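Local coordinates for Sodium/calcium exchanger membrane region domain-containing protein (PDB 4KPP) that probably exchanges protons for calcium ions across the membrane, as a CAX-type member of the sodium/calcium exchanger family, at residues 37-42 with 224-229; 50-55 with 191-196. All blocks are in the same frame, centred on the assembly; numbering follows the deposited sequence.

Contact 1: 37-42 with 224-229; sequences LLSGLA and VEAFSE
Ser39 and Phe227 meet where two helices of the exchanger's transmembrane bundle cross; the axes of the short segments 37-42 and 224-229 come within 8.2 Å of each other, at a crossing angle of -133°. Ser39 and Gly40 leave room on helix 32-60 for Phe227 of helix 224-237, with Ala226 beside it. Phe227 can be followed outward from its backbone. Its CB lies 3.3 Å from Ser39 OG, and CG is still near that oxygen, which sits at the edge of the ring and in its plane. With CG anti to the backbone N (chi1 174°), the ring is carried on to the neighbouring glycine: Phe227 CD1 comes to 3.5 Å from Gly40 CA, and CE1 follows the same carbon at 3.9 Å. The CH2 of Gly40 approaches the ring obliquely. A CB on Gly40 would collide with CE1, so the bare backbone is what admits the phenylalanine. Beside this pair, the methyl of Ala226 rests against Ser39 CB, and Trp20 of helix 18-25 touches both residues. The hydroxyl does not bond to the opposing helix; it turns back to the carbonyl of Gln35, one turn earlier in its own helix. The side-chain amide of that same Gln35 reaches across to donate from NE2 to Ala226 O. Ser39 OG itself presses on the opposing backbone, 3.2 Å from Phe227 CA.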
loop_
_atom_site.group_PDB
_atom_site.type_symbol
_atom_site.label_atom_id
_atom_site.label_comp_id
_atom_site.label_asym_id
_atom_site.label_seq_id
_atom_site.Cartn_x
_atom_site.Cartn_y
_atom_site.Cartn_z
ATOM N N LEU A 37 15.955 8.333 -11.034
ATOM C CA LEU A 37 16.029 7.000 -11.619
ATOM C C LEU A 37 16.868 6.044 -10.769
ATOM O O LEU A 37 16.426 4.942 -10.449
ATOM C CB LEU A 37 16.585 7.079 -13.043
ATOM C CG LEU A 37 15.739 7.907 -14.015
ATOM C CD1 LEU A 37 16.435 8.072 -15.360
ATOM C CD2 LEU A 37 14.367 7.275 -14.188
ATOM N N LEU A 38 18.071 6.475 -10.403
ATOM C CA LEU A 38 18.988 5.634 -9.638
ATOM C C LEU A 38 18.491 5.344 -8.222
ATOM O O LEU A 38 18.495 4.194 -7.782
ATOM C CB LEU A 38 20.386 6.256 -9.601
ATOM C CG LEU A 38 21.137 6.293 -10.936
ATOM C CD1 LEU A 38 22.559 6.808 -10.749
ATOM C CD2 LEU A 38 21.137 4.922 -11.616
ATOM N N SER A 39 18.060 6.383 -7.515
ATOM C CA SER A 39 17.551 6.219 -6.156
ATOM C C SER A 39 16.245 5.438 -6.176
ATOM O O SER A 39 15.978 4.634 -5.278
ATOM C CB SER A 39 17.352 7.576 -5.480
ATOM O OG SER A 39 16.462 8.381 -6.233
ATOM N N GLY A 40 15.441 5.680 -7.208
ATOM C CA GLY A 40 14.214 4.935 -7.425
ATOM C C GLY A 40 14.486 3.482 -7.775
ATOM O O GLY A 40 13.748 2.586 -7.356
ATOM N N LEU A 41 15.541 3.245 -8.547
ATOM C CA LEU A 41 15.938 1.882 -8.876
ATOM C C LEU A 41 16.311 1.124 -7.602
ATOM O O LEU A 41 15.923 -0.031 -7.421
ATOM C CB LEU A 41 17.104 1.881 -9.870
ATOM C CG LEU A 41 17.640 0.522 -10.329
ATOM C CD1 LEU A 41 16.533 -0.315 -10.961
ATOM C CD2 LEU A 41 18.803 0.700 -11.298
ATOM N N ALA A 42 17.047 1.790 -6.718
ATOM C CA ALA A 42 17.439 1.199 -5.441
ATOM C C ALA A 42 16.242 0.899 -4.537
ATOM O O ALA A 42 16.207 -0.142 -3.883
ATOM C CB ALA A 42 18.451 2.093 -4.722
ATOM N N VAL A 224 15.156 7.439 -0.144
ATOM C CA VAL A 224 13.861 8.112 -0.275
ATOM C C VAL A 224 13.934 9.628 -0.423
ATOM O O VAL A 224 13.176 10.209 -1.194
ATOM C CB VAL A 224 12.889 7.763 0.876
ATOM C CG1 VAL A 224 12.277 6.390 0.649
ATOM C CG2 VAL A 224 13.591 7.852 2.229
ATOM N N GLU A 225 14.834 10.265 0.318
ATOM C CA GLU A 225 14.987 11.713 0.226
ATOM C C GLU A 225 15.414 12.123 -1.176
ATOM O O GLU A 225 14.807 12.998 -1.785
ATOM C CB GLU A 225 15.997 12.222 1.256
ATOM C CG GLU A 225 16.287 13.712 1.149
ATOM C CD GLU A 225 17.250 14.203 2.214
ATOM O OE1 GLU A 225 17.863 13.360 2.903
ATOM O OE2 GLU A 225 17.396 15.434 2.363
ATOM N N ALA A 226 16.457 11.480 -1.689
ATOM C CA ALA A 226 16.954 11.798 -3.019
ATOM C C ALA A 226 15.906 11.488 -4.080
ATOM O O ALA A 226 15.741 12.241 -5.038
ATOM C CB ALA A 226 18.235 11.044 -3.300
ATOM N N PHE A 227 15.194 10.379 -3.905
ATOM C CA PHE A 227 14.137 10.023 -4.840
ATOM C C PHE A 227 12.984 11.026 -4.793
ATOM O O PHE A 227 12.456 11.412 -5.833
ATOM C CB PHE A 227 13.629 8.601 -4.582
ATOM C CG PHE A 227 12.435 8.229 -5.416
ATOM C CD1 PHE A 227 12.569 7.993 -6.776
ATOM C CD2 PHE A 227 11.175 8.130 -4.844
ATOM C CE1 PHE A 227 11.466 7.656 -7.551
ATOM C CE2 PHE A 227 10.071 7.797 -5.609
ATOM C CZ PHE A 227 10.215 7.559 -6.964
ATOM N N SER A 228 12.605 11.450 -3.588
ATOM C CA SER A 228 11.488 12.378 -3.413
ATOM C C SER A 228 11.848 13.783 -3.891
ATOM O O SER A 228 11.073 14.422 -4.604
ATOM C CB SER A 228 11.034 12.429 -1.950
ATOM O OG SER A 228 10.734 11.135 -1.451
ATOM N N GLU A 229 13.024 14.261 -3.492
ATOM C CA GLU A 229 13.499 15.569 -3.923
ATOM C C GLU A 229 13.876 15.556 -5.398
ATOM O O GLU A 229 13.759 16.572 -6.082
ATOM C CB GLU A 229 14.689 16.029 -3.075
ATOM C CG GLU A 229 14.367 16.228 -1.598
ATOM C CD GLU A 229 13.302 17.291 -1.352
ATOM O OE1 GLU A 229 13.122 18.180 -2.210
ATOM O OE2 GLU A 229 12.643 17.236 -0.290
#

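Contact 2: 50-55 with 191-196; sequences ISWAAE and GGVPAY
The indole of Trp52 takes Val193 squarely on one face, and this is the tight part of the contact between transmembrane helix 32-60 and the short helix 193-199. Val193 CG2 stands 3.4 Å from the centroid of the six-membered ring of Trp52 and only 4° off its normal, a nearly vertical CH-pi contact. The second branch, Val193 CG1, lies toward the fused side of that ring, 3.6 Å from Trp52 CE3, while Val193 CB is 3.6 Å from Trp52 CD2, where the two rings join. Both branches and their parent carbon therefore bear on the same face. Trp52 CG is anti to its own carbonyl carbon (chi1 -74°), which holds the indole out toward the start of the short helix, where Gly192 occupies the N-cap position with a positive phi that suits a glycine. Ile13 of helix 4-14 also touches the tryptophan.

Between Trp52 and Pro194 the fit is looser. Pro194 CD is 4.1 Å from Trp52 CD1 and meets the indole obliquely, while Pro194 CG lies 3.9 Å from Trp52 O, a carbonyl already engaged by Thr56 OG1. Glu55 is partly exposed, yet with its chain extended beyond CG it lays OE1 3.4 Å from CG of the buried Pro194, so that a carboxylate oxygen skirts a ring CH2. Trading Trp52 for an alanine would probably strip Val193 of the aromatic face beneath both its methyls and leave a gap between the two helices. With an aromatic surface, a branched aliphatic and a proline as the main partners, the union relies on shape and dispersion; the carboxylate of Glu55 contributes a van der Waals neighbour to the proline and no salt bridge.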
loop_
_atom_site.group_PDB
_atom_site.type_symbol
_atom_site.label_atom_id
_atom_site.label_comp_id
_atom_site.label_asym_id
_atom_site.label_seq_id
_atom_site.Cartn_x
_atom_site.Cartn_y
_atom_site.Cartn_z
ATOM N N ILE A 50 13.079 -7.179 0.486
ATOM C CA ILE A 50 12.265 -7.192 1.694
ATOM C C ILE A 50 11.145 -8.224 1.593
ATOM O O ILE A 50 10.900 -8.973 2.534
ATOM C CB ILE A 50 11.681 -5.793 1.995
ATOM C CG1 ILE A 50 12.772 -4.885 2.563
ATOM C CG2 ILE A 50 10.529 -5.888 2.981
ATOM C CD1 ILE A 50 12.331 -3.464 2.805
ATOM N N SER A 51 10.488 -8.279 0.440
ATOM C CA SER A 51 9.412 -9.241 0.237
ATOM C C SER A 51 9.935 -10.674 0.272
ATOM O O SER A 51 9.314 -11.549 0.875
ATOM C CB SER A 51 8.676 -8.965 -1.073
ATOM O OG SER A 51 7.959 -7.748 -0.987
ATOM N N TRP A 52 11.076 -10.900 -0.373
ATOM C CA TRP A 52 11.741 -12.199 -0.339
ATOM C C TRP A 52 12.086 -12.585 1.090
ATOM O O TRP A 52 11.945 -13.744 1.481
ATOM C CB TRP A 52 13.018 -12.174 -1.181
ATOM C CG TRP A 52 12.769 -12.186 -2.652
ATOM C CD1 TRP A 52 11.584 -12.440 -3.279
ATOM C CD2 TRP A 52 13.726 -11.933 -3.688
ATOM N NE1 TRP A 52 11.744 -12.362 -4.642
ATOM C CE2 TRP A 52 13.049 -12.053 -4.918
ATOM C CE3 TRP A 52 15.088 -11.618 -3.695
ATOM C CZ2 TRP A 52 13.688 -11.868 -6.142
ATOM C CZ3 TRP A 52 15.719 -11.436 -4.913
ATOM C CH2 TRP A 52 15.021 -11.562 -6.118
ATOM N N ALA A 53 12.537 -11.602 1.864
ATOM C CA ALA A 53 12.894 -11.815 3.262
ATOM C C ALA A 53 11.673 -12.115 4.130
ATOM O O ALA A 53 11.716 -12.984 5.000
ATOM C CB ALA A 53 13.636 -10.604 3.803
ATOM N N ALA A 54 10.587 -11.386 3.890
ATOM C CA ALA A 54 9.361 -11.541 4.667
ATOM C C ALA A 54 8.686 -12.878 4.395
ATOM O O ALA A 54 8.074 -13.463 5.284
ATOM C CB ALA A 54 8.403 -10.397 4.378
ATOM N N GLU A 55 8.801 -13.356 3.161
ATOM C CA GLU A 55 8.171 -14.608 2.756
ATOM C C GLU A 55 8.910 -15.820 3.313
ATOM O O GLU A 55 8.304 -16.857 3.579
ATOM C CB GLU A 55 8.078 -14.693 1.231
ATOM C CG GLU A 55 7.028 -13.774 0.630
ATOM C CD GLU A 55 7.137 -13.660 -0.878
ATOM O OE1 GLU A 55 8.223 -13.956 -1.425
ATOM O OE2 GLU A 55 6.137 -13.271 -1.516
ATOM N N GLY A 191 8.633 -20.428 -3.509
ATOM C CA GLY A 191 9.125 -20.557 -4.866
ATOM C C GLY A 191 10.077 -19.429 -5.203
ATOM O O GLY A 191 9.841 -18.276 -4.844
ATOM N N GLY A 192 11.159 -19.763 -5.896
ATOM C CA GLY A 192 12.170 -18.783 -6.232
ATOM C C GLY A 192 13.106 -18.546 -5.066
ATOM O O GLY A 192 13.531 -19.486 -4.399
ATOM N N VAL A 193 13.421 -17.281 -4.818
ATOM C CA VAL A 193 14.360 -16.911 -3.759
ATOM C C VAL A 193 13.995 -17.416 -2.349
ATOM O O VAL A 193 14.855 -17.968 -1.662
ATOM C CB VAL A 193 14.663 -15.388 -3.765
ATOM C CG1 VAL A 193 15.475 -14.992 -2.541
ATOM C CG2 VAL A 193 15.393 -15.008 -5.045
ATOM N N PRO A 194 12.730 -17.242 -1.912
ATOM C CA PRO A 194 12.382 -17.769 -0.583
ATOM C C PRO A 194 12.571 -19.284 -0.449
ATOM O O PRO A 194 12.924 -19.755 0.633
ATOM C CB PRO A 194 10.900 -17.411 -0.443
ATOM C CG PRO A 194 10.721 -16.218 -1.319
ATOM C CD PRO A 194 11.622 -16.457 -2.491
ATOM N N ALA A 195 12.342 -20.029 -1.527
ATOM C CA ALA A 195 12.524 -21.479 -1.499
ATOM C C ALA A 195 13.994 -21.843 -1.292
ATOM O O ALA A 195 14.313 -22.792 -0.580
ATOM C CB ALA A 195 11.982 -22.114 -2.770
ATOM N N TYR A 196 14.883 -21.083 -1.921
ATOM C CA TYR A 196 16.318 -21.266 -1.729
ATOM C C TYR A 196 16.740 -20.876 -0.316
ATOM O O TYR A 196 17.585 -21.532 0.291
ATOM C CB TYR A 196 17.106 -20.458 -2.763
ATOM C CG TYR A 196 18.524 -20.113 -2.351
ATOM C CD1 TYR A 196 19.480 -21.104 -2.152
ATOM C CD2 TYR A 196 18.911 -18.790 -2.181
ATOM C CE1 TYR A 196 20.776 -20.785 -1.785
ATOM C CE2 TYR A 196 20.203 -18.461 -1.816
ATOM C CZ TYR A 196 21.129 -19.460 -1.619
ATOM O OH TYR A 196 22.413 -19.129 -1.256
#

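Helix 32-60 serves both contacts, meeting helix 224-237 in contact 1 and the start of helix 193-199 in contact 2; their centres lie 24 Å apart. Neither is deep core: both are partly buried, and each sits well out from the centre of the chain, at 18 and 19 Å. In contact 1 a phenylalanine ring is met by a glycine CA and a serine hydroxyl, and Gln35 adds a polar link between the helices. Contact 2, further along the same helix, buries more surface, 219 against 158 Å², and sets valine branches on a tryptophan face. The general lesson is that one helix can dock its neighbours in different ways: a mixed crossing in contact 1, a mainly apolar union in contact 2.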